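Local coordinates for protein MdcD (Pseudomonas aeruginosa, PDB 5VIP) that probably serves as the carboxy-lyase beta subunit of biotin-independent malonate decarboxylase, releasing carbon dioxide from a malonyl thioester, at residues B[132-144]-B[161-173]. Residues are numbered along the deposited sequence; the frame is centred on the assembly and turned at random.
Sequences AIAEIQAAIVDLQ and GGMSIAAGLCSYV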
loop_
_atom_site.group_PDB
_atom_site.type_symbol
_atom_site.label_atom_id
_atom_site.label_comp_id
_atom_site.label_asym_id
_atom_site.label_seq_id
_atom_site.Cartn_x
_atom_site.Cartn_y
_atom_site.Cartn_z
ATOM N N ALA B 132 -7.621 2.075 4.793
ATOM C CA ALA B 132 -7.443 0.796 5.482
ATOM C C ALA B 132 -6.320 -0.025 4.858
ATOM O O ALA B 132 -5.593 -0.722 5.554
ATOM C CB ALA B 132 -8.737 0.005 5.471
ATOM N N ILE B 133 -6.199 0.045 3.539
ATOM C CA ILE B 133 -5.112 -0.644 2.859
ATOM C C ILE B 133 -3.769 -0.058 3.307
ATOM O O ILE B 133 -2.809 -0.793 3.508
ATOM C CB ILE B 133 -5.276 -0.574 1.326
ATOM C CG1 ILE B 133 -6.446 -1.477 0.896
ATOM C CG2 ILE B 133 -3.997 -1.002 0.610
ATOM C CD1 ILE B 133 -6.748 -1.459 -0.600
ATOM N N ALA B 134 -3.702 1.260 3.474
ATOM C CA ALA B 134 -2.460 1.861 3.956
ATOM C C ALA B 134 -2.149 1.375 5.375
ATOM O O ALA B 134 -0.983 1.163 5.726
ATOM C CB ALA B 134 -2.540 3.383 3.912
ATOM N N GLU B 135 -3.185 1.167 6.178
ATOM C CA GLU B 135 -3.003 0.659 7.539
ATOM C C GLU B 135 -2.616 -0.810 7.560
ATOM O O GLU B 135 -1.833 -1.232 8.412
ATOM C CB GLU B 135 -4.277 0.865 8.380
ATOM C CG GLU B 135 -4.473 2.312 8.807
ATOM C CD GLU B 135 -5.878 2.622 9.288
ATOM O OE1 GLU B 135 -6.684 1.678 9.481
ATOM O OE2 GLU B 135 -6.175 3.827 9.469
ATOM N N ILE B 136 -3.192 -1.591 6.647
ATOM C CA ILE B 136 -2.789 -2.982 6.477
ATOM C C ILE B 136 -1.324 -3.075 6.076
ATOM O O ILE B 136 -0.563 -3.892 6.610
ATOM C CB ILE B 136 -3.671 -3.678 5.421
ATOM C CG1 ILE B 136 -5.095 -3.786 5.969
ATOM C CG2 ILE B 136 -3.082 -5.033 5.037
ATOM C CD1 ILE B 136 -6.173 -3.980 4.922
ATOM N N GLN B 137 -0.921 -2.230 5.135
ATOM C CA GLN B 137 0.464 -2.238 4.665
ATOM C C GLN B 137 1.425 -1.868 5.795
ATOM O O GLN B 137 2.430 -2.556 6.012
ATOM C CB GLN B 137 0.626 -1.305 3.463
ATOM C CG GLN B 137 -0.031 -1.892 2.222
ATOM C CD GLN B 137 -0.137 -0.905 1.086
ATOM O OE1 GLN B 137 0.201 0.264 1.234
ATOM N NE2 GLN B 137 -0.614 -1.370 -0.055
ATOM N N ALA B 138 1.083 -0.831 6.551
ATOM C CA ALA B 138 1.870 -0.438 7.721
ATOM C C ALA B 138 2.011 -1.562 8.736
ATOM O O ALA B 138 3.090 -1.765 9.300
ATOM C CB ALA B 138 1.240 0.791 8.409
ATOM N N ALA B 139 0.916 -2.276 8.985
ATOM C CA ALA B 139 0.921 -3.332 9.990
ATOM C C ALA B 139 1.762 -4.527 9.536
ATOM O O ALA B 139 2.374 -5.218 10.355
ATOM C CB ALA B 139 -0.510 -3.764 10.312
ATOM N N ILE B 140 1.804 -4.770 8.230
ATOM C CA ILE B 140 2.614 -5.875 7.722
ATOM C C ILE B 140 4.096 -5.587 7.937
ATOM O O ILE B 140 4.856 -6.456 8.380
ATOM C CB ILE B 140 2.341 -6.134 6.227
ATOM C CG1 ILE B 140 0.980 -6.825 6.074
ATOM C CG2 ILE B 140 3.453 -7.012 5.612
ATOM C CD1 ILE B 140 0.457 -6.775 4.672
ATOM N N VAL B 141 4.500 -4.352 7.650
ATOM C CA VAL B 141 5.896 -3.967 7.814
ATOM C C VAL B 141 6.280 -4.032 9.302
ATOM O O VAL B 141 7.339 -4.560 9.655
ATOM C CB VAL B 141 6.157 -2.557 7.217
ATOM C CG1 VAL B 141 7.620 -2.112 7.439
ATOM C CG2 VAL B 141 5.836 -2.558 5.721
ATOM N N ASP B 142 5.406 -3.529 10.170
ATOM C CA ASP B 142 5.653 -3.578 11.621
ATOM C C ASP B 142 5.795 -5.022 12.098
ATOM O O ASP B 142 6.739 -5.345 12.808
ATOM C CB ASP B 142 4.528 -2.870 12.383
ATOM C CG ASP B 142 4.777 -2.795 13.882
ATOM O OD1 ASP B 142 5.920 -3.042 14.330
ATOM O OD2 ASP B 142 3.814 -2.470 14.614
ATOM N N LEU B 143 4.874 -5.891 11.684
ATOM C CA LEU B 143 4.876 -7.272 12.146
ATOM C C LEU B 143 6.115 -8.024 11.662
ATOM O O LEU B 143 6.637 -8.891 12.366
ATOM C CB LEU B 143 3.601 -7.997 11.687
ATOM C CG LEU B 143 3.466 -9.499 12.010
ATOM C CD1 LEU B 143 3.661 -9.787 13.515
ATOM C CD2 LEU B 143 2.107 -10.022 11.552
ATOM N N GLN B 144 6.599 -7.670 10.476
ATOM C CA GLN B 144 7.727 -8.376 9.886
ATOM C C GLN B 144 9.081 -7.905 10.433
ATOM O O GLN B 144 10.132 -8.286 9.922
ATOM C CB GLN B 144 7.660 -8.277 8.365
ATOM C CG GLN B 144 6.521 -9.176 7.845
ATOM C CD GLN B 144 6.399 -9.254 6.338
ATOM O OE1 GLN B 144 5.798 -10.191 5.821
ATOM N NE2 GLN B 144 6.954 -8.278 5.625
ATOM N N GLY B 161 -5.226 -4.707 -7.191
ATOM C CA GLY B 161 -5.452 -3.431 -6.539
ATOM C C GLY B 161 -4.440 -3.175 -5.439
ATOM O O GLY B 161 -3.336 -3.746 -5.440
ATOM N N GLY B 162 -4.820 -2.313 -4.502
ATOM C CA GLY B 162 -3.959 -1.942 -3.397
ATOM C C GLY B 162 -3.500 -3.132 -2.577
ATOM O O GLY B 162 -2.424 -3.110 -1.980
HETATM N N MSE B 163 -4.306 -4.180 -2.535
HETATM C CA MSE B 163 -3.902 -5.359 -1.760
HETATM C C MSE B 163 -2.807 -6.173 -2.460
HETATM O O MSE B 163 -2.166 -7.013 -1.831
HETATM C CB MSE B 163 -5.121 -6.231 -1.458
HETATM C CG MSE B 163 -6.016 -5.659 -0.339
HETATM SE SE MSE B 163 -5.045 -5.392 1.369
HETATM C CE MSE B 163 -4.702 -7.224 1.816
ATOM N N SER B 164 -2.556 -5.915 -3.745
ATOM C CA SER B 164 -1.435 -6.592 -4.408
ATOM C C SER B 164 -0.121 -5.972 -3.960
ATOM O O SER B 164 0.931 -6.623 -3.956
ATOM C CB SER B 164 -1.562 -6.522 -5.929
ATOM O OG SER B 164 -1.304 -5.192 -6.400
ATOM N N ILE B 165 -0.179 -4.697 -3.596
ATOM C CA ILE B 165 0.986 -4.029 -3.039
ATOM C C ILE B 165 1.253 -4.610 -1.645
ATOM O O ILE B 165 2.405 -4.828 -1.262
ATOM C CB ILE B 165 0.775 -2.497 -2.979
ATOM C CG1 ILE B 165 0.584 -1.943 -4.400
ATOM C CG2 ILE B 165 1.939 -1.811 -2.259
ATOM C CD1 ILE B 165 0.268 -0.421 -4.455
ATOM N N ALA B 166 0.181 -4.879 -0.900
ATOM C CA ALA B 166 0.306 -5.558 0.399
ATOM C C ALA B 166 0.944 -6.933 0.215
ATOM O O ALA B 166 1.816 -7.325 0.979
ATOM C CB ALA B 166 -1.054 -5.687 1.084
ATOM N N ALA B 167 0.515 -7.660 -0.808
ATOM C CA ALA B 167 1.098 -8.964 -1.105
ATOM C C ALA B 167 2.603 -8.815 -1.359
ATOM O O ALA B 167 3.416 -9.612 -0.875
ATOM C CB ALA B 167 0.398 -9.600 -2.313
ATOM N N GLY B 168 2.969 -7.774 -2.101
ATOM C CA GLY B 168 4.365 -7.500 -2.410
ATOM C C GLY B 168 5.204 -7.186 -1.174
ATOM O O GLY B 168 6.423 -7.324 -1.213
ATOM N N LEU B 169 4.561 -6.756 -0.083
ATOM C CA LEU B 169 5.277 -6.528 1.177
ATOM C C LEU B 169 5.498 -7.804 1.967
ATOM O O LEU B 169 6.420 -7.875 2.781
ATOM C CB LEU B 169 4.517 -5.569 2.083
ATOM C CG LEU B 169 4.247 -4.174 1.556
ATOM C CD1 LEU B 169 3.194 -3.552 2.458
ATOM C CD2 LEU B 169 5.528 -3.372 1.579
ATOM N N CYS B 170 4.626 -8.792 1.775
ATOM C CA CYS B 170 4.673 -10.011 2.591
ATOM C C CYS B 170 5.965 -10.795 2.363
ATOM O O CYS B 170 6.450 -10.869 1.228
ATOM C CB CYS B 170 3.467 -10.906 2.279
ATOM S SG CYS B 170 1.904 -10.211 2.905
ATOM N N SER B 171 6.502 -11.385 3.432
ATOM C CA SER B 171 7.730 -12.189 3.352
ATOM C C SER B 171 7.665 -13.287 2.306
ATOM O O SER B 171 8.625 -13.517 1.566
ATOM C CB SER B 171 8.041 -12.840 4.713
ATOM O OG SER B 171 8.389 -11.857 5.682
ATOM N N TYR B 172 6.536 -13.987 2.261
ATOM C CA TYR B 172 6.382 -15.084 1.310
ATOM C C TYR B 172 5.040 -15.008 0.619
ATOM O O TYR B 172 4.027 -14.778 1.272
ATOM C CB TYR B 172 6.529 -16.444 2.010
ATOM C CG TYR B 172 7.838 -16.566 2.745
ATOM C CD1 TYR B 172 9.037 -16.658 2.044
ATOM C CD2 TYR B 172 7.880 -16.529 4.133
ATOM C CE1 TYR B 172 10.257 -16.745 2.720
ATOM C CE2 TYR B 172 9.087 -16.619 4.821
ATOM C CZ TYR B 172 10.270 -16.728 4.107
ATOM O OH TYR B 172 11.461 -16.813 4.800
ATOM N N VAL B 173 5.045 -15.216 -0.699
ATOM C CA VAL B 173 3.821 -15.227 -1.493
ATOM C C VAL B 173 3.651 -16.579 -2.172
ATOM O O VAL B 173 4.512 -17.004 -2.960
ATOM C CB VAL B 173 3.822 -14.119 -2.578
ATOM C CG1 VAL B 173 2.567 -14.232 -3.435
ATOM C CG2 VAL B 173 3.921 -12.739 -1.936
#
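The carboxamide of Gln144, the first residue past the helical turns of 132-143, uses both of its ends on the chain that leaves helix 162-169. Its NE2 donates to Leu169 O at 2.9 Å, a nearly straight bond (163°) whose acceptor lies close to the amide plane but whose N-H arrives tilted from the plane of the carbonyl. OE1 in turn receives Ser171 N at 2.8 Å, and the backbone N of Val149 as well, so two main-chain donors and one main-chain acceptor fix the rotation of the amide. With CG anti to the carbonyl carbon (chi1 -73°), the group reaches across to the turn just before strand 172-176. Near the other end of the contact, Gln137 NE2 makes a weak, bent bond to Gly162 O at 3.2 Å.

The two helices run almost exactly parallel, 3° apart with axes 9.6 Å from each other, as successive helices on one face of the beta-alpha-beta core of the crotonase-like carboxyltransferase fold; strands 150-153 and 159-160 lie between them in sequence. Gln137 is a knob in the hole formed by Gly162, Ile165, Ala166 and Leu169. Its CB and CG rest on Leu169 CD1, the two side chains crossing at about a right angle, while NE2 lies over Ile165 CG2. Nearer the strands, Ile140 sets CD1 against Ala166 CB at 4.0 Å and Cys170 SG at 4.1 Å, and its CG2 against Leu169 CB. Selenomethionine Met163, bent at chi2 and chi3, turns SE back to Ile136 CD1 (4.0 Å) and Ile133 CG1. Ile133 also lays CD1 by the CA of Gly162, where the absence of a side chain permits the close approach. Ile136 also packs on Ala94 of helix 87-105.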